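Local structure of hypothetical protein (Prochlorococcus marinus, 2IT9) at residues A[87-92]-A[101-106]. The protein is of unknown function but may bind DNA. Numbering follows the deposited sequence.
With PGE (triethylene glycol), chain F.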
loop_
_atom_site.group_PDB
_atom_site.type_symbol
_atom_site.label_atom_id
_atom_site.label_comp_id
_atom_site.label_asym_id
_atom_site.label_seq_id
_atom_site.Cartn_x
_atom_site.Cartn_y
_atom_site.Cartn_z
ATOM N N ASN A 87 -2.173 -0.030 16.473
ATOM C CA ASN A 87 -2.026 -0.090 15.021
ATOM C C ASN A 87 -2.353 1.293 14.468
ATOM O O ASN A 87 -2.870 2.185 15.179
ATOM C CB ASN A 87 -2.883 -1.190 14.370
ATOM C CG ASN A 87 -4.356 -1.015 14.627
ATOM O OD1 ASN A 87 -4.874 0.085 14.599
ATOM N ND2 ASN A 87 -5.035 -2.117 14.879
ATOM N N LEU A 88 -2.040 1.490 13.190
ATOM C CA LEU A 88 -2.190 2.789 12.567
ATOM C C LEU A 88 -2.655 2.684 11.132
ATOM O O LEU A 88 -2.017 1.992 10.318
ATOM C CB LEU A 88 -0.855 3.552 12.595
ATOM C CG LEU A 88 -0.877 4.997 12.039
ATOM C CD1 LEU A 88 -1.669 5.885 12.941
ATOM C CD2 LEU A 88 0.530 5.491 11.901
ATOM N N ARG A 89 -3.775 3.354 10.851
ATOM C CA ARG A 89 -4.340 3.441 9.512
ATOM C C ARG A 89 -4.136 4.873 9.045
ATOM O O ARG A 89 -4.417 5.808 9.790
ATOM C CB ARG A 89 -5.810 3.091 9.522
ATOM C CG ARG A 89 -6.399 3.079 8.145
ATOM C CD ARG A 89 -7.863 2.704 8.156
ATOM N NE ARG A 89 -8.415 2.777 6.801
ATOM C CZ ARG A 89 -9.692 3.026 6.530
ATOM N NH1 ARG A 89 -10.570 3.257 7.504
ATOM N NH2 ARG A 89 -10.099 3.074 5.269
ATOM N N LEU A 90 -3.601 5.030 7.839
ATOM C CA LEU A 90 -3.318 6.339 7.276
ATOM C C LEU A 90 -4.087 6.503 5.953
ATOM O O LEU A 90 -4.071 5.599 5.115
ATOM C CB LEU A 90 -1.861 6.513 6.970
ATOM C CG LEU A 90 -0.964 6.526 8.206
ATOM C CD1 LEU A 90 0.456 6.508 7.728
ATOM C CD2 LEU A 90 -1.224 7.773 9.028
ATOM N N ILE A 91 -4.760 7.628 5.823
ATOM C CA ILE A 91 -5.448 7.996 4.586
ATOM C C ILE A 91 -4.811 9.269 4.057
ATOM O O ILE A 91 -4.892 10.333 4.708
ATOM C CB ILE A 91 -6.936 8.236 4.818
ATOM C CG1 ILE A 91 -7.560 7.118 5.651
ATOM C CG2 ILE A 91 -7.668 8.496 3.493
ATOM C CD1 ILE A 91 -7.460 5.805 5.088
ATOM N N LEU A 92 -4.255 9.164 2.851
ATOM C CA LEU A 92 -3.595 10.267 2.180
ATOM C C LEU A 92 -4.497 10.776 1.073
ATOM O O LEU A 92 -4.790 10.065 0.113
ATOM C CB LEU A 92 -2.275 9.765 1.611
ATOM C CG LEU A 92 -1.422 10.814 0.905
ATOM C CD1 LEU A 92 -1.123 12.032 1.796
ATOM C CD2 LEU A 92 -0.137 10.150 0.432
ATOM N N GLY A 101 -4.177 9.606 -4.348
ATOM C CA GLY A 101 -4.627 9.229 -3.025
ATOM C C GLY A 101 -4.232 7.817 -2.689
ATOM O O GLY A 101 -3.922 7.005 -3.573
ATOM N N ALA A 102 -4.141 7.551 -1.405
ATOM C CA ALA A 102 -3.798 6.220 -0.929
ATOM C C ALA A 102 -4.281 5.997 0.505
ATOM O O ALA A 102 -4.628 6.945 1.218
ATOM C CB ALA A 102 -2.297 6.011 -0.999
ATOM N N GLU A 103 -4.284 4.736 0.911
ATOM C CA GLU A 103 -4.580 4.358 2.268
ATOM C C GLU A 103 -3.625 3.222 2.585
ATOM O O GLU A 103 -3.431 2.309 1.789
ATOM C CB GLU A 103 -6.031 3.890 2.398
ATOM C CG GLU A 103 -7.061 4.825 1.831
ATOM C CD GLU A 103 -8.480 4.270 1.983
ATOM O OE1 GLU A 103 -8.606 3.154 2.538
ATOM O OE2 GLU A 103 -9.446 4.937 1.542
ATOM N N VAL A 104 -2.984 3.283 3.744
ATOM C CA VAL A 104 -2.031 2.279 4.150
ATOM C C VAL A 104 -2.200 1.980 5.636
ATOM O O VAL A 104 -2.856 2.754 6.368
ATOM C CB VAL A 104 -0.588 2.680 3.809
ATOM C CG1 VAL A 104 -0.419 2.908 2.302
ATOM C CG2 VAL A 104 -0.173 3.936 4.555
ATOM N N TYR A 105 -1.541 0.910 6.079
ATOM C CA TYR A 105 -1.741 0.418 7.463
ATOM C C TYR A 105 -0.532 -0.315 8.005
ATOM O O TYR A 105 0.107 -1.104 7.272
ATOM C CB TYR A 105 -2.958 -0.484 7.482
ATOM C CG TYR A 105 -3.175 -1.297 8.739
ATOM C CD1 TYR A 105 -3.957 -0.787 9.783
ATOM C CD2 TYR A 105 -2.655 -2.572 8.863
ATOM C CE1 TYR A 105 -4.213 -1.552 10.935
ATOM C CE2 TYR A 105 -2.901 -3.343 10.020
ATOM C CZ TYR A 105 -3.676 -2.806 11.042
ATOM O OH TYR A 105 -3.940 -3.535 12.192
ATOM N N TRP A 106 -0.184 -0.022 9.268
ATOM C CA TRP A 106 0.847 -0.764 10.010
ATOM C C TRP A 106 0.183 -1.381 11.237
ATOM O O TRP A 106 -0.611 -0.706 11.917
ATOM C CB TRP A 106 2.007 0.097 10.495
ATOM C CG TRP A 106 2.978 0.524 9.428
ATOM C CD1 TRP A 106 3.799 -0.293 8.711
ATOM C CD2 TRP A 106 3.305 1.868 9.043
ATOM N NE1 TRP A 106 4.605 0.456 7.884
ATOM C CE2 TRP A 106 4.308 1.786 8.049
ATOM C CE3 TRP A 106 2.838 3.129 9.429
ATOM C CZ2 TRP A 106 4.857 2.924 7.448
ATOM C CZ3 TRP A 106 3.371 4.256 8.831
ATOM C CH2 TRP A 106 4.379 4.160 7.871
HETATM C C1 PGE F . -10.889 -0.511 8.371
HETATM O O1 PGE F . -11.454 -1.591 7.624
HETATM C C2 PGE F . -9.493 -0.883 8.866
HETATM O O2 PGE F . -8.634 -1.149 7.753
HETATM C C3 PGE F . -7.276 -1.321 8.155
HETATM C C4 PGE F . -6.467 -1.449 6.880
HETATM O O4 PGE F . -7.410 1.473 4.274
HETATM C C6 PGE F . -6.665 0.332 3.879
HETATM C C5 PGE F . -5.786 -0.025 5.056
HETATM O O3 PGE F . -6.604 -0.202 6.211
#
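Glu103 OE1 is gripped by three groups: Arg89 NH2 in a 3.1 Å salt bridge, triethylene glycol O4, which donates a 2.7 Å hydrogen bond to it, and Arg11 of the second subunit. This cluster lies on one face of an antiparallel beta hairpin, strands 85-92 and 102-106, at the edge of the chain's four-stranded antiparallel sheet, which continues into the second subunit through residues 102-104. The arginine meets OE1 within its own guanidinium plane but 54° out of the carboxylate plane. Its chain, extended from CG to NE, runs alongside the glutamate, and Arg89 NE donates a further 3.0 Å bond to O4 of the glycol, a molecule probably from the crystallisation liquor. Ile91 CD1 packs beside the same glutamate stem, 3.4 Å from Glu103 CG. Without the carboxylate, as with an alanine here, Arg89 and Arg11 of the second subunit would probably lose the acceptor they share, and a gap would be likely to open where CG lay against Ile91 CD1. Six backbone hydrogen bonds join the strands through the pairs Leu88-Trp106, Leu90-Val104 and Leu92-Ala102; the straightest runs from Leu90 N to Val104 O. These pairs face the interior, where helix 36-56 covers the leucines and helix 110-120 packs on Trp106, whose NE1 bonds to Gly26 O. Leu88 CD2 reaches the edge of the indole, while Leu90, with CG anti to the carbonyl carbon (chi1 -66°), brings CD1 to 3.8 Å from Trp106 CZ3. At the Asn87 end, the amide is turned 52° from the phenol ring, and Asn87 CB lies 3.4 Å from Tyr105 OH.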